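Local structure of hydrazine synthase subunit beta (Candidatus Kuenenia stuttgartiensis, 5C2V) at residues H17-P22 against E58-T63; R184-S189 against G239-L244; N255-A260 against G271-H276; Y142-V147 against A158-V163. The protein forms part of the hydrazine synthase complex, which condenses nitric oxide with ammonium to hydrazine, and may modulate passage of the hydroxylamine intermediate between the active sites. One frame throughout, in Å; residues are numbered along the deposited sequence.

Interaction 1. Residues H17-P22 against E58-T63; sequences HITMSP and EASAVT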
loop_
_atom_site.group_PDB
_atom_site.type_symbol
_atom_site.label_atom_id
_atom_site.label_comp_id
_atom_site.label_asym_id
_atom_site.label_seq_id
_atom_site.Cartn_x
_atom_site.Cartn_y
_atom_site.Cartn_z
ATOM N N HIS B 17 -5.207 47.525 -28.586
ATOM C CA HIS B 17 -4.685 46.565 -29.558
ATOM C C HIS B 17 -3.251 46.904 -29.942
ATOM O O HIS B 17 -2.818 48.046 -29.788
ATOM C CB HIS B 17 -5.585 46.532 -30.802
ATOM C CG HIS B 17 -5.284 45.412 -31.753
ATOM N ND1 HIS B 17 -4.327 45.508 -32.742
ATOM C CD2 HIS B 17 -5.820 44.175 -31.869
ATOM C CE1 HIS B 17 -4.286 44.378 -33.423
ATOM N NE2 HIS B 17 -5.182 43.551 -32.914
ATOM N N ILE B 18 -2.518 45.923 -30.455
ATOM C CA ILE B 18 -1.164 46.177 -30.924
ATOM C C ILE B 18 -0.772 45.205 -32.038
ATOM O O ILE B 18 -1.224 44.060 -32.071
ATOM C CB ILE B 18 -0.147 46.098 -29.754
ATOM C CG1 ILE B 18 1.199 46.706 -30.156
ATOM C CG2 ILE B 18 0.007 44.664 -29.255
ATOM C CD1 ILE B 18 2.193 46.795 -29.018
ATOM N N THR B 19 0.057 45.681 -32.961
ATOM C CA THR B 19 0.591 44.845 -34.027
ATOM C C THR B 19 1.970 45.353 -34.417
ATOM O O THR B 19 2.454 46.342 -33.864
ATOM C CB THR B 19 -0.329 44.825 -35.264
ATOM O OG1 THR B 19 0.203 43.925 -36.244
ATOM C CG2 THR B 19 -0.443 46.217 -35.869
ATOM N N MET B 20 2.603 44.683 -35.372
ATOM C CA MET B 20 3.964 45.035 -35.753
ATOM C C MET B 20 4.181 44.865 -37.250
ATOM O O MET B 20 3.602 43.976 -37.873
ATOM C CB MET B 20 4.964 44.184 -34.969
ATOM C CG MET B 20 6.357 44.776 -34.866
ATOM S SD MET B 20 7.443 43.732 -33.876
ATOM C CE MET B 20 8.661 44.924 -33.335
ATOM N N SER B 21 5.013 45.730 -37.821
ATOM C CA SER B 21 5.355 45.641 -39.233
ATOM C C SER B 21 6.082 44.330 -39.510
ATOM O O SER B 21 6.830 43.845 -38.661
ATOM C CB SER B 21 6.216 46.835 -39.655
ATOM O OG SER B 21 7.392 46.920 -38.871
ATOM N N PRO B 22 5.857 43.746 -40.697
ATOM C CA PRO B 22 6.486 42.476 -41.084
ATOM C C PRO B 22 8.012 42.545 -41.097
ATOM O O PRO B 22 8.670 41.506 -41.057
ATOM C CB PRO B 22 5.938 42.225 -42.495
ATOM C CG PRO B 22 5.441 43.553 -42.964
ATOM C CD PRO B 22 4.949 44.249 -41.742
ATOM N N GLU B 58 -10.505 49.802 -32.441
ATOM C CA GLU B 58 -10.092 48.601 -31.712
ATOM C C GLU B 58 -9.111 47.627 -32.382
ATOM O O GLU B 58 -8.685 46.662 -31.745
ATOM C CB GLU B 58 -11.342 47.860 -31.253
ATOM C CG GLU B 58 -12.075 48.703 -30.230
ATOM C CD GLU B 58 -13.373 48.112 -29.757
ATOM O OE1 GLU B 58 -13.834 47.107 -30.336
ATOM O OE2 GLU B 58 -13.920 48.661 -28.779
ATOM N N ALA B 59 -8.737 47.864 -33.635
ATOM C CA ALA B 59 -7.869 46.912 -34.330
ATOM C C ALA B 59 -7.113 47.527 -35.501
ATOM O O ALA B 59 -7.532 48.541 -36.057
ATOM C CB ALA B 59 -8.684 45.716 -34.811
ATOM N N SER B 60 -6.006 46.894 -35.882
ATOM C CA SER B 60 -5.222 47.341 -37.031
ATOM C C SER B 60 -4.440 46.201 -37.688
ATOM O O SER B 60 -4.022 45.256 -37.020
ATOM C CB SER B 60 -4.265 48.459 -36.614
ATOM O OG SER B 60 -3.403 48.035 -35.574
ATOM N N ALA B 61 -4.241 46.307 -38.998
ATOM C CA ALA B 61 -3.447 45.332 -39.743
ATOM C C ALA B 61 -2.509 46.030 -40.726
ATOM O O ALA B 61 -2.878 47.022 -41.354
ATOM C CB ALA B 61 -4.352 44.355 -40.477
ATOM N N VAL B 62 -1.295 45.502 -40.856
ATOM C CA VAL B 62 -0.286 46.099 -41.724
ATOM C C VAL B 62 -0.165 45.338 -43.043
ATOM O O VAL B 62 -0.239 44.111 -43.070
ATOM C CB VAL B 62 1.094 46.137 -41.032
ATOM C CG1 VAL B 62 2.090 46.942 -41.856
ATOM C CG2 VAL B 62 0.968 46.713 -39.634
ATOM N N THR B 63 0.013 46.077 -44.136
ATOM C CA THR B 63 0.254 45.475 -45.441
ATOM C C THR B 63 1.626 44.802 -45.459
ATOM O O THR B 63 2.537 45.243 -44.758
ATOM C CB THR B 63 0.170 46.524 -46.571
ATOM O OG1 THR B 63 1.143 47.552 -46.347
ATOM C CG2 THR B 63 -1.218 47.146 -46.618
#
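His17 opens the contact by laying its imidazole over the backbone of Ala59. With CG anti to the backbone N (chi1 -170°) the ring reaches across to the other strand, and Ala59 CA sits 4.1 Å from the centroid of the His17 ring. The line between them departs only 16° from the ring normal, which identifies a CH-pi contact over one face, displaced toward the ring's rim. The ring also passes the backbone of the following residue, with His17 CE1 3.7 Å from Ser60 O. Thr19 is the next side chain to point across, Ile18 being turned to the far side. Its methyl does the touching: Thr19 CG2 lies 3.5 Å from Ser60 OG and 4.1 Å from Val62 CG2, bridging a hydroxyl and an isopropyl group. Met20 turns its side chain away, and its carbonyl O lies 4.2 Å from Val62 CG2. At the strand end Ser21 hydrogen-bonds Thr26 N through OG, a bond across the turn to the start of strand 26-31, and its CA borders Val62 CG1. Pro22 finishes the packing, CD resting 3.9 Å from Val62 CG1 and CG near Thr63 O. No hydrogen bond links the segments. Their strands run almost parallel, 7° apart, with axes 6.4 Å from each other, so side chains rather than backbone fill the gap, as between the first strands of successive propeller blades. Strand 15-20 pairs with 26-31 and strand 57-62 with 68-73, each in its own four-stranded sheet; Ile18 and Met20 meanwhile turn toward strand 333-338.

Interaction 2. Residues R184-S189 against G239-L244; sequences RVIHES and GKVARL. With BET (trimethyl glycine), chain R.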
loop_
_atom_site.group_PDB
_atom_site.type_symbol
_atom_site.label_atom_id
_atom_site.label_comp_id
_atom_site.label_asym_id
_atom_site.label_seq_id
_atom_site.Cartn_x
_atom_site.Cartn_y
_atom_site.Cartn_z
ATOM N N ARG B 184 -17.579 24.776 -37.053
ATOM C CA ARG B 184 -17.231 23.903 -35.934
ATOM C C ARG B 184 -17.530 24.546 -34.585
ATOM O O ARG B 184 -17.016 25.613 -34.262
ATOM C CB ARG B 184 -15.758 23.502 -36.009
ATOM C CG ARG B 184 -15.441 22.571 -37.164
ATOM C CD ARG B 184 -13.992 22.126 -37.140
ATOM N NE ARG B 184 -13.672 21.266 -38.275
ATOM C CZ ARG B 184 -12.457 20.796 -38.535
ATOM N NH1 ARG B 184 -11.440 21.104 -37.740
ATOM N NH2 ARG B 184 -12.257 20.020 -39.592
ATOM N N VAL B 185 -18.357 23.870 -33.796
ATOM C CA VAL B 185 -18.822 24.404 -32.524
ATOM C C VAL B 185 -17.890 24.066 -31.362
ATOM O O VAL B 185 -17.518 22.909 -31.169
ATOM C CB VAL B 185 -20.236 23.879 -32.197
ATOM C CG1 VAL B 185 -20.606 24.179 -30.756
ATOM C CG2 VAL B 185 -21.257 24.473 -33.157
ATOM N N ILE B 186 -17.518 25.084 -30.590
ATOM C CA ILE B 186 -16.828 24.856 -29.329
ATOM C C ILE B 186 -17.886 24.790 -28.239
ATOM O O ILE B 186 -18.529 25.792 -27.927
ATOM C CB ILE B 186 -15.813 25.969 -29.002
ATOM C CG1 ILE B 186 -14.761 26.087 -30.105
ATOM C CG2 ILE B 186 -15.149 25.705 -27.659
ATOM C CD1 ILE B 186 -13.733 27.171 -29.850
ATOM N N HIS B 187 -18.064 23.609 -27.659
ATOM C CA HIS B 187 -19.151 23.397 -26.715
ATOM C C HIS B 187 -18.851 24.030 -25.363
ATOM O O HIS B 187 -17.716 23.982 -24.883
ATOM C CB HIS B 187 -19.436 21.903 -26.555
ATOM C CG HIS B 187 -20.250 21.324 -27.669
ATOM N ND1 HIS B 187 -19.793 21.255 -28.968
ATOM C CD2 HIS B 187 -21.499 20.796 -27.682
ATOM C CE1 HIS B 187 -20.722 20.705 -29.731
ATOM N NE2 HIS B 187 -21.766 20.418 -28.975
ATOM N N GLU B 188 -19.882 24.624 -24.766
ATOM C CA GLU B 188 -19.780 25.293 -23.472
ATOM C C GLU B 188 -18.711 26.383 -23.469
ATOM O O GLU B 188 -17.825 26.394 -22.615
ATOM C CB GLU B 188 -19.499 24.272 -22.366
ATOM C CG GLU B 188 -20.615 23.258 -22.180
ATOM C CD GLU B 188 -20.423 22.395 -20.950
ATOM O OE1 GLU B 188 -19.371 22.526 -20.290
ATOM O OE2 GLU B 188 -21.325 21.587 -20.642
ATOM N N SER B 189 -18.797 27.296 -24.430
ATOM C CA SER B 189 -17.842 28.394 -24.523
ATOM C C SER B 189 -18.531 29.754 -24.510
ATOM O O SER B 189 -19.701 29.875 -24.875
ATOM C CB SER B 189 -16.996 28.261 -25.791
ATOM O OG SER B 189 -17.791 28.433 -26.952
ATOM N N GLY B 239 -11.235 16.976 -37.988
ATOM C CA GLY B 239 -10.200 17.145 -36.984
ATOM C C GLY B 239 -10.739 17.321 -35.577
ATOM O O GLY B 239 -11.906 17.664 -35.385
ATOM N N LYS B 240 -9.881 17.090 -34.588
ATOM C CA LYS B 240 -10.279 17.186 -33.189
ATOM C C LYS B 240 -10.498 18.628 -32.751
ATOM O O LYS B 240 -9.842 19.546 -33.243
ATOM C CB LYS B 240 -9.225 16.544 -32.281
ATOM C CG LYS B 240 -8.879 15.105 -32.609
ATOM C CD LYS B 240 -7.700 14.639 -31.766
ATOM C CE LYS B 240 -7.257 13.237 -32.146
ATOM N NZ LYS B 240 -6.065 12.810 -31.363
ATOM N N VAL B 241 -11.426 18.816 -31.820
ATOM C CA VAL B 241 -11.578 20.088 -31.133
ATOM C C VAL B 241 -11.189 19.883 -29.678
ATOM O O VAL B 241 -11.903 19.219 -28.925
ATOM C CB VAL B 241 -13.017 20.629 -31.226
ATOM C CG1 VAL B 241 -13.142 21.945 -30.474
ATOM C CG2 VAL B 241 -13.427 20.798 -32.682
ATOM N N ALA B 242 -10.057 20.452 -29.278
ATOM C CA ALA B 242 -9.519 20.182 -27.951
ATOM C C ALA B 242 -9.623 21.395 -27.043
ATOM O O ALA B 242 -8.912 22.378 -27.222
ATOM C CB ALA B 242 -8.071 19.725 -28.055
ATOM N N ARG B 243 -10.501 21.305 -26.051
ATOM C CA ARG B 243 -10.656 22.366 -25.068
ATOM C C ARG B 243 -9.713 22.113 -23.900
ATOM O O ARG B 243 -9.829 21.102 -23.208
ATOM C CB ARG B 243 -12.107 22.448 -24.590
ATOM C CG ARG B 243 -13.107 22.717 -25.707
ATOM C CD ARG B 243 -14.532 22.405 -25.276
ATOM N NE ARG B 243 -14.784 20.967 -25.220
ATOM C CZ ARG B 243 -15.881 20.420 -24.704
ATOM N NH1 ARG B 243 -16.833 21.188 -24.193
ATOM N NH2 ARG B 243 -16.025 19.101 -24.698
ATOM N N LEU B 244 -8.772 23.028 -23.685
ATOM C CA LEU B 244 -7.746 22.829 -22.669
ATOM C C LEU B 244 -7.767 23.937 -21.621
ATOM O O LEU B 244 -8.035 25.092 -21.941
ATOM C CB LEU B 244 -6.366 22.746 -23.328
ATOM C CG LEU B 244 -6.158 21.566 -24.281
ATOM C CD1 LEU B 244 -4.755 21.584 -24.868
ATOM C CD2 LEU B 244 -6.429 20.246 -23.572
HETATM N N BET R . -21.680 17.876 -24.094
HETATM C CA BET R . -21.133 19.270 -23.812
HETATM C C BET R . -19.517 19.208 -23.669
HETATM O O BET R . -19.105 19.435 -22.504
HETATM O OXT BET R . -18.904 18.949 -24.731
HETATM C C1 BET R . -23.117 17.778 -23.625
HETATM C C2 BET R . -20.874 16.803 -23.360
HETATM C C3 BET R . -21.702 17.610 -25.590
#
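The guanidinium of Arg243 meets His187 O and the carboxylate of trimethyl glycine around its edge, the ligand's C atom lying in the guanidinium plane. Arg243 NH2 donates to the ligand OXT at 2.9 Å, while NH1 adds two weak bonds, to OXT and to the ligand O. Arg243 NH1 also donates to His187 O at 3.0 Å, a bent bond (141° at the hydrogen) that approaches from above the carbonyl plane. The His187 ring stands oblique to the ligand, its CD2 3.8 Å from methyl C3. At the far end, one face of the Arg184 guanidinium has Gly239 O 4.2 Å above it; Arg184 NH1 is hydrogen-bonded to Glu234 O. The segments belong to strands 179-186 and 241-245, the last strands of two successive four-stranded propeller blades, and their touching parts point 20° apart. Behind the pocket Ile186 CG2 packs 4.1 Å from Arg243 CG. A bend at chi3 (-75°) turns the arginine head toward the ligand, where NH2 is also salt-bridged to Asp299. Glu188 CD comes within 3.6 Å of the ligand O, its charge probably offset by the salt bridge from OE1 to Arg302, which completes the pocket.

Interaction 3. Residues N255-A260 against G271-H276; sequences NPYGMA and GVRGMH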
loop_
_atom_site.group_PDB
_atom_site.type_symbol
_atom_site.label_atom_id
_atom_site.label_comp_id
_atom_site.label_asym_id
_atom_site.label_seq_id
_atom_site.Cartn_x
_atom_site.Cartn_y
_atom_site.Cartn_z
ATOM N N ASN B 255 -10.265 36.022 -18.027
ATOM C CA ASN B 255 -10.558 36.613 -19.330
ATOM C C ASN B 255 -9.360 36.650 -20.280
ATOM O O ASN B 255 -8.778 37.711 -20.495
ATOM C CB ASN B 255 -11.103 38.032 -19.144
ATOM C CG ASN B 255 -12.288 38.083 -18.201
ATOM O OD1 ASN B 255 -12.237 38.734 -17.158
ATOM N ND2 ASN B 255 -13.368 37.402 -18.569
ATOM N N PRO B 256 -8.959 35.489 -20.821
ATOM C CA PRO B 256 -7.872 35.492 -21.807
ATOM C C PRO B 256 -8.307 36.198 -23.091
ATOM O O PRO B 256 -9.414 35.943 -23.562
ATOM C CB PRO B 256 -7.614 34.003 -22.048
ATOM C CG PRO B 256 -8.933 33.354 -21.767
ATOM C CD PRO B 256 -9.540 34.147 -20.639
ATOM N N TYR B 257 -7.466 37.069 -23.648
ATOM C CA TYR B 257 -7.887 37.858 -24.805
ATOM C C TYR B 257 -7.037 37.684 -26.055
ATOM O O TYR B 257 -7.433 37.001 -26.998
ATOM C CB TYR B 257 -7.890 39.345 -24.446
ATOM C CG TYR B 257 -9.205 39.872 -23.931
ATOM C CD1 TYR B 257 -9.799 39.321 -22.808
ATOM C CD2 TYR B 257 -9.838 40.941 -24.552
ATOM C CE1 TYR B 257 -10.995 39.804 -22.324
ATOM C CE2 TYR B 257 -11.035 41.436 -24.073
ATOM C CZ TYR B 257 -11.610 40.861 -22.959
ATOM O OH TYR B 257 -12.803 41.341 -22.472
ATOM N N GLY B 258 -5.863 38.305 -26.048
ATOM C CA GLY B 258 -5.033 38.379 -27.234
ATOM C C GLY B 258 -4.080 37.214 -27.360
ATOM O O GLY B 258 -3.644 36.644 -26.360
ATOM N N MET B 259 -3.741 36.867 -28.595
ATOM C CA MET B 259 -2.818 35.770 -28.831
ATOM C C MET B 259 -1.742 36.107 -29.850
ATOM O O MET B 259 -1.984 36.814 -30.830
ATOM C CB MET B 259 -3.574 34.519 -29.278
ATOM C CG MET B 259 -4.126 33.694 -28.130
ATOM S SD MET B 259 -4.893 32.171 -28.706
ATOM C CE MET B 259 -6.136 32.835 -29.806
ATOM N N ALA B 260 -0.546 35.592 -29.596
ATOM C CA ALA B 260 0.570 35.723 -30.517
ATOM C C ALA B 260 1.227 34.361 -30.707
ATOM O O ALA B 260 1.605 33.699 -29.736
ATOM C CB ALA B 260 1.574 36.741 -30.004
ATOM N N GLY B 271 -2.476 37.080 -23.856
ATOM C CA GLY B 271 -2.780 38.191 -22.980
ATOM C C GLY B 271 -3.906 37.818 -22.035
ATOM O O GLY B 271 -4.994 37.439 -22.470
ATOM N N VAL B 272 -3.645 37.931 -20.740
ATOM C CA VAL B 272 -4.664 37.694 -19.728
ATOM C C VAL B 272 -5.024 39.030 -19.105
ATOM O O VAL B 272 -4.249 39.607 -18.328
ATOM C CB VAL B 272 -4.189 36.713 -18.641
ATOM C CG1 VAL B 272 -5.336 36.358 -17.717
ATOM C CG2 VAL B 272 -3.609 35.458 -19.276
ATOM N N ARG B 273 -6.226 39.486 -19.444
ATOM C CA ARG B 273 -6.672 40.849 -19.196
ATOM C C ARG B 273 -7.123 41.057 -17.758
ATOM O O ARG B 273 -6.816 42.075 -17.140
ATOM C CB ARG B 273 -7.806 41.191 -20.165
ATOM C CG ARG B 273 -8.068 42.671 -20.364
ATOM C CD ARG B 273 -9.246 42.869 -21.306
ATOM N NE ARG B 273 -9.330 44.233 -21.816
ATOM C CZ ARG B 273 -10.031 45.204 -21.241
ATOM N NH1 ARG B 273 -10.713 44.961 -20.130
ATOM N NH2 ARG B 273 -10.051 46.417 -21.776
ATOM N N GLY B 274 -7.859 40.084 -17.232
ATOM C CA GLY B 274 -8.353 40.157 -15.871
ATOM C C GLY B 274 -7.239 40.021 -14.854
ATOM O O GLY B 274 -7.227 40.715 -13.836
ATOM N N MET B 275 -6.306 39.116 -15.126
ATOM C CA MET B 275 -5.200 38.860 -14.210
ATOM C C MET B 275 -3.939 39.644 -14.559
ATOM O O MET B 275 -2.904 39.468 -13.917
ATOM C CB MET B 275 -4.885 37.365 -14.163
ATOM C CG MET B 275 -5.958 36.552 -13.469
ATOM S SD MET B 275 -6.460 37.267 -11.892
ATOM C CE MET B 275 -4.988 36.989 -10.911
ATOM N N HIS B 276 -4.024 40.484 -15.586
ATOM C CA HIS B 276 -2.935 41.392 -15.950
ATOM C C HIS B 276 -1.600 40.689 -16.171
ATOM O O HIS B 276 -0.587 41.095 -15.600
ATOM C CB HIS B 276 -2.753 42.464 -14.872
ATOM C CG HIS B 276 -4.038 43.012 -14.337
ATOM N ND1 HIS B 276 -4.965 43.649 -15.135
ATOM C CD2 HIS B 276 -4.548 43.020 -13.085
ATOM C CE1 HIS B 276 -5.991 44.025 -14.395
ATOM N NE2 HIS B 276 -5.767 43.656 -13.148
HETATM O O HOH W 1 -12.401 42.442 -19.917
#
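Arg273 reaches across Tyr257 because its CG stands anti to the backbone N (chi1 -160°) and the chain then runs straight from CG to NE. Tyr257, with chi1 at -92°, presents a ring face to it: Arg273 CD lies 3.4 Å above the Tyr257 ring plane, over the centre, a CH-pi contact. It is CD, not the guanidinium, that covers the ring; the two planes are 28° apart. A water donates to Tyr257 OH and accepts a weak bond from Arg273 NH1; the hydroxyl is also bonded to Glu69 of the gamma subunit. Beneath, the backbones form the hairpin of strands 256-261 and 267-272, the first two of a propeller blade. Gly271 faces two residues at once: its O accepts from Tyr257 N at 2.8 Å, and its N donates to Gly258 O at the same length. Two residues set against one in this way make a classic beta bulge. Pro256 and Val272 form the adjoining antiparallel non-hydrogen-bonded pair, their CA atoms 4.4 Å apart. Beyond it, Arg273 N donates to Asn255 O over 3.3 Å, the donor standing above the carbonyl plane. Asn255 OD1 meets Ser62 of the gamma subunit and ND2 its Ser65.

Interaction 4. Residues Y142-V147 against A158-V163; sequences YGPRMV and AILDTV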
loop_
_atom_site.group_PDB
_atom_site.type_symbol
_atom_site.label_atom_id
_atom_site.label_comp_id
_atom_site.label_asym_id
_atom_site.label_seq_id
_atom_site.Cartn_x
_atom_site.Cartn_y
_atom_site.Cartn_z
ATOM N N TYR B 142 -24.172 35.163 -35.475
ATOM C CA TYR B 142 -23.894 36.570 -35.210
ATOM C C TYR B 142 -22.581 36.831 -34.472
ATOM O O TYR B 142 -22.053 35.961 -33.780
ATOM C CB TYR B 142 -25.048 37.187 -34.420
ATOM C CG TYR B 142 -26.357 37.224 -35.174
ATOM C CD1 TYR B 142 -26.467 37.911 -36.375
ATOM C CD2 TYR B 142 -27.490 36.594 -34.676
ATOM C CE1 TYR B 142 -27.661 37.953 -37.069
ATOM C CE2 TYR B 142 -28.691 36.635 -35.361
ATOM C CZ TYR B 142 -28.770 37.318 -36.557
ATOM O OH TYR B 142 -29.959 37.367 -37.248
ATOM N N GLY B 143 -22.072 38.049 -34.632
ATOM C CA GLY B 143 -20.931 38.532 -33.876
ATOM C C GLY B 143 -19.559 37.934 -34.135
ATOM O O GLY B 143 -18.927 37.442 -33.199
ATOM N N PRO B 144 -19.091 37.941 -35.397
ATOM C CA PRO B 144 -17.686 37.543 -35.538
ATOM C C PRO B 144 -16.773 38.524 -34.806
ATOM O O PRO B 144 -16.852 39.725 -35.057
ATOM C CB PRO B 144 -17.446 37.600 -37.053
ATOM C CG PRO B 144 -18.811 37.630 -37.676
ATOM C CD PRO B 144 -19.705 38.300 -36.686
ATOM N N ARG B 145 -15.918 38.020 -33.922
ATOM C CA ARG B 145 -15.006 38.886 -33.176
ATOM C C ARG B 145 -13.743 39.238 -33.956
ATOM O O ARG B 145 -13.304 40.388 -33.977
ATOM C CB ARG B 145 -14.627 38.229 -31.847
ATOM C CG ARG B 145 -13.719 39.074 -30.965
ATOM C CD ARG B 145 -14.299 40.460 -30.726
ATOM N NE ARG B 145 -13.484 41.236 -29.797
ATOM C CZ ARG B 145 -13.801 41.453 -28.524
ATOM N NH1 ARG B 145 -14.927 40.960 -28.027
ATOM N NH2 ARG B 145 -12.997 42.169 -27.750
ATOM N N MET B 146 -13.168 38.229 -34.601
ATOM C CA MET B 146 -11.873 38.353 -35.257
ATOM C C MET B 146 -11.787 37.327 -36.380
ATOM O O MET B 146 -12.460 36.298 -36.329
ATOM C CB MET B 146 -10.744 38.153 -34.236
ATOM C CG MET B 146 -9.335 38.059 -34.807
ATOM S SD MET B 146 -8.772 39.567 -35.613
ATOM C CE MET B 146 -8.052 40.439 -34.225
ATOM N N VAL B 147 -10.975 37.598 -37.397
ATOM C CA VAL B 147 -10.701 36.581 -38.400
ATOM C C VAL B 147 -9.234 36.185 -38.339
ATOM O O VAL B 147 -8.471 36.756 -37.568
ATOM C CB VAL B 147 -11.037 37.081 -39.813
ATOM C CG1 VAL B 147 -12.536 37.285 -39.960
ATOM C CG2 VAL B 147 -10.282 38.368 -40.112
ATOM N N ALA B 158 -13.086 32.370 -38.842
ATOM C CA ALA B 158 -13.712 33.453 -38.092
ATOM C C ALA B 158 -14.343 32.945 -36.805
ATOM O O ALA B 158 -15.215 32.078 -36.833
ATOM C CB ALA B 158 -14.754 34.156 -38.946
ATOM N N ILE B 159 -13.897 33.483 -35.675
ATOM C CA ILE B 159 -14.530 33.160 -34.406
ATOM C C ILE B 159 -15.845 33.911 -34.287
ATOM O O ILE B 159 -15.890 35.139 -34.388
ATOM C CB ILE B 159 -13.636 33.502 -33.199
ATOM C CG1 ILE B 159 -12.983 34.873 -33.381
ATOM C CG2 ILE B 159 -12.580 32.429 -33.002
ATOM C CD1 ILE B 159 -12.252 35.363 -32.157
ATOM N N LEU B 160 -16.921 33.165 -34.068
ATOM C CA LEU B 160 -18.216 33.782 -33.867
ATOM C C LEU B 160 -18.505 33.818 -32.382
ATOM O O LEU B 160 -18.736 32.784 -31.757
ATOM C CB LEU B 160 -19.316 33.020 -34.605
ATOM C CG LEU B 160 -19.040 32.622 -36.054
ATOM C CD1 LEU B 160 -20.233 31.873 -36.624
ATOM C CD2 LEU B 160 -18.712 33.843 -36.897
ATOM N N ASP B 161 -18.499 35.020 -31.819
ATOM C CA ASP B 161 -18.837 35.177 -30.421
ATOM C C ASP B 161 -20.278 35.646 -30.418
ATOM O O ASP B 161 -20.579 36.785 -30.772
ATOM C CB ASP B 161 -17.901 36.176 -29.736
ATOM C CG ASP B 161 -18.082 36.215 -28.233
ATOM O OD1 ASP B 161 -18.556 35.211 -27.662
ATOM O OD2 ASP B 161 -17.737 37.247 -27.621
ATOM N N THR B 162 -21.167 34.751 -30.009
ATOM C CA THR B 162 -22.588 34.944 -30.227
ATOM C C THR B 162 -23.307 35.124 -28.907
ATOM O O THR B 162 -23.343 34.213 -28.080
ATOM C CB THR B 162 -23.200 33.760 -30.997
ATOM O OG1 THR B 162 -22.648 33.714 -32.318
ATOM C CG2 THR B 162 -24.710 33.912 -31.096
ATOM N N VAL B 163 -23.870 36.310 -28.712
ATOM C CA VAL B 163 -24.559 36.630 -27.474
ATOM C C VAL B 163 -25.733 35.682 -27.253
ATOM O O VAL B 163 -26.396 35.262 -28.202
ATOM C CB VAL B 163 -25.049 38.090 -27.465
ATOM C CG1 VAL B 163 -23.864 39.038 -27.561
ATOM C CG2 VAL B 163 -26.018 38.340 -28.611
HETATM O O HOH W 2 -17.256 39.916 -29.291
#
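Ile159 pushes its CD1 into the notch between Arg145 and Met146, 3.7 Å from Arg145 CB and 3.8 Å from Met146 CB. Its CG1 lies between the backbone N and the carbonyl carbon (chi1 44°), which swings this branch over the opposite strand. Two smaller couples fill the other face of the hairpin. The Pro144 ring bulges against Leu160, with Pro144 CG 3.9 Å from Leu160 CD2. Val147 CG1 abuts Ala158 CB at 4.0 Å. Nearer the open end Gly143 brings bare backbone up to Asp161, whose N donates to Gly143 O at 2.8 Å. Thr162 OG1 then donates to Tyr142 O, the donor tilted only 16° from the carbonyl plane. Arg145 and Asp161 do not touch through their charges; a water joins them, 2.8 Å from Arg145 NH1 and 3.2 Å from Asp161 OD2. Each has direct ion partners as well: Arg145 NH2 pairs with Glu69 of the gamma subunit, Asp161 with Arg168 and Arg193. Arg145 N donates to Ile159 O, and a longer bond runs from Ile159 N to Met146 O; together with Arg145's psi of -44° this is consistent with a classic bulge in the hairpin that begins a propeller blade.

Along the chain the contacts come in the order 1, 4, 2, 3. Interactions 3 and 4 touch, Tyr257 CE2 lying 4.2 Å from Arg145 NH2. Both residues reach Glu69 of the gamma subunit, so two separate hairpins converge on one carboxylate at the subunit interface. In interaction 3 the side chain of Asn255 is also about 9 Å from a heme c. Interactions 1 and 4 have their nearest atoms about 4 Å apart, without touching, and the Glu58 side chain of interaction 1 is about 10 Å from a calcium ion. Interaction 2, with the trimethyl glycine pocket, lies across the chain's centre from interaction 1, their centres 28 Å apart; its segment 184-189 ends the blade that interaction 4 begins.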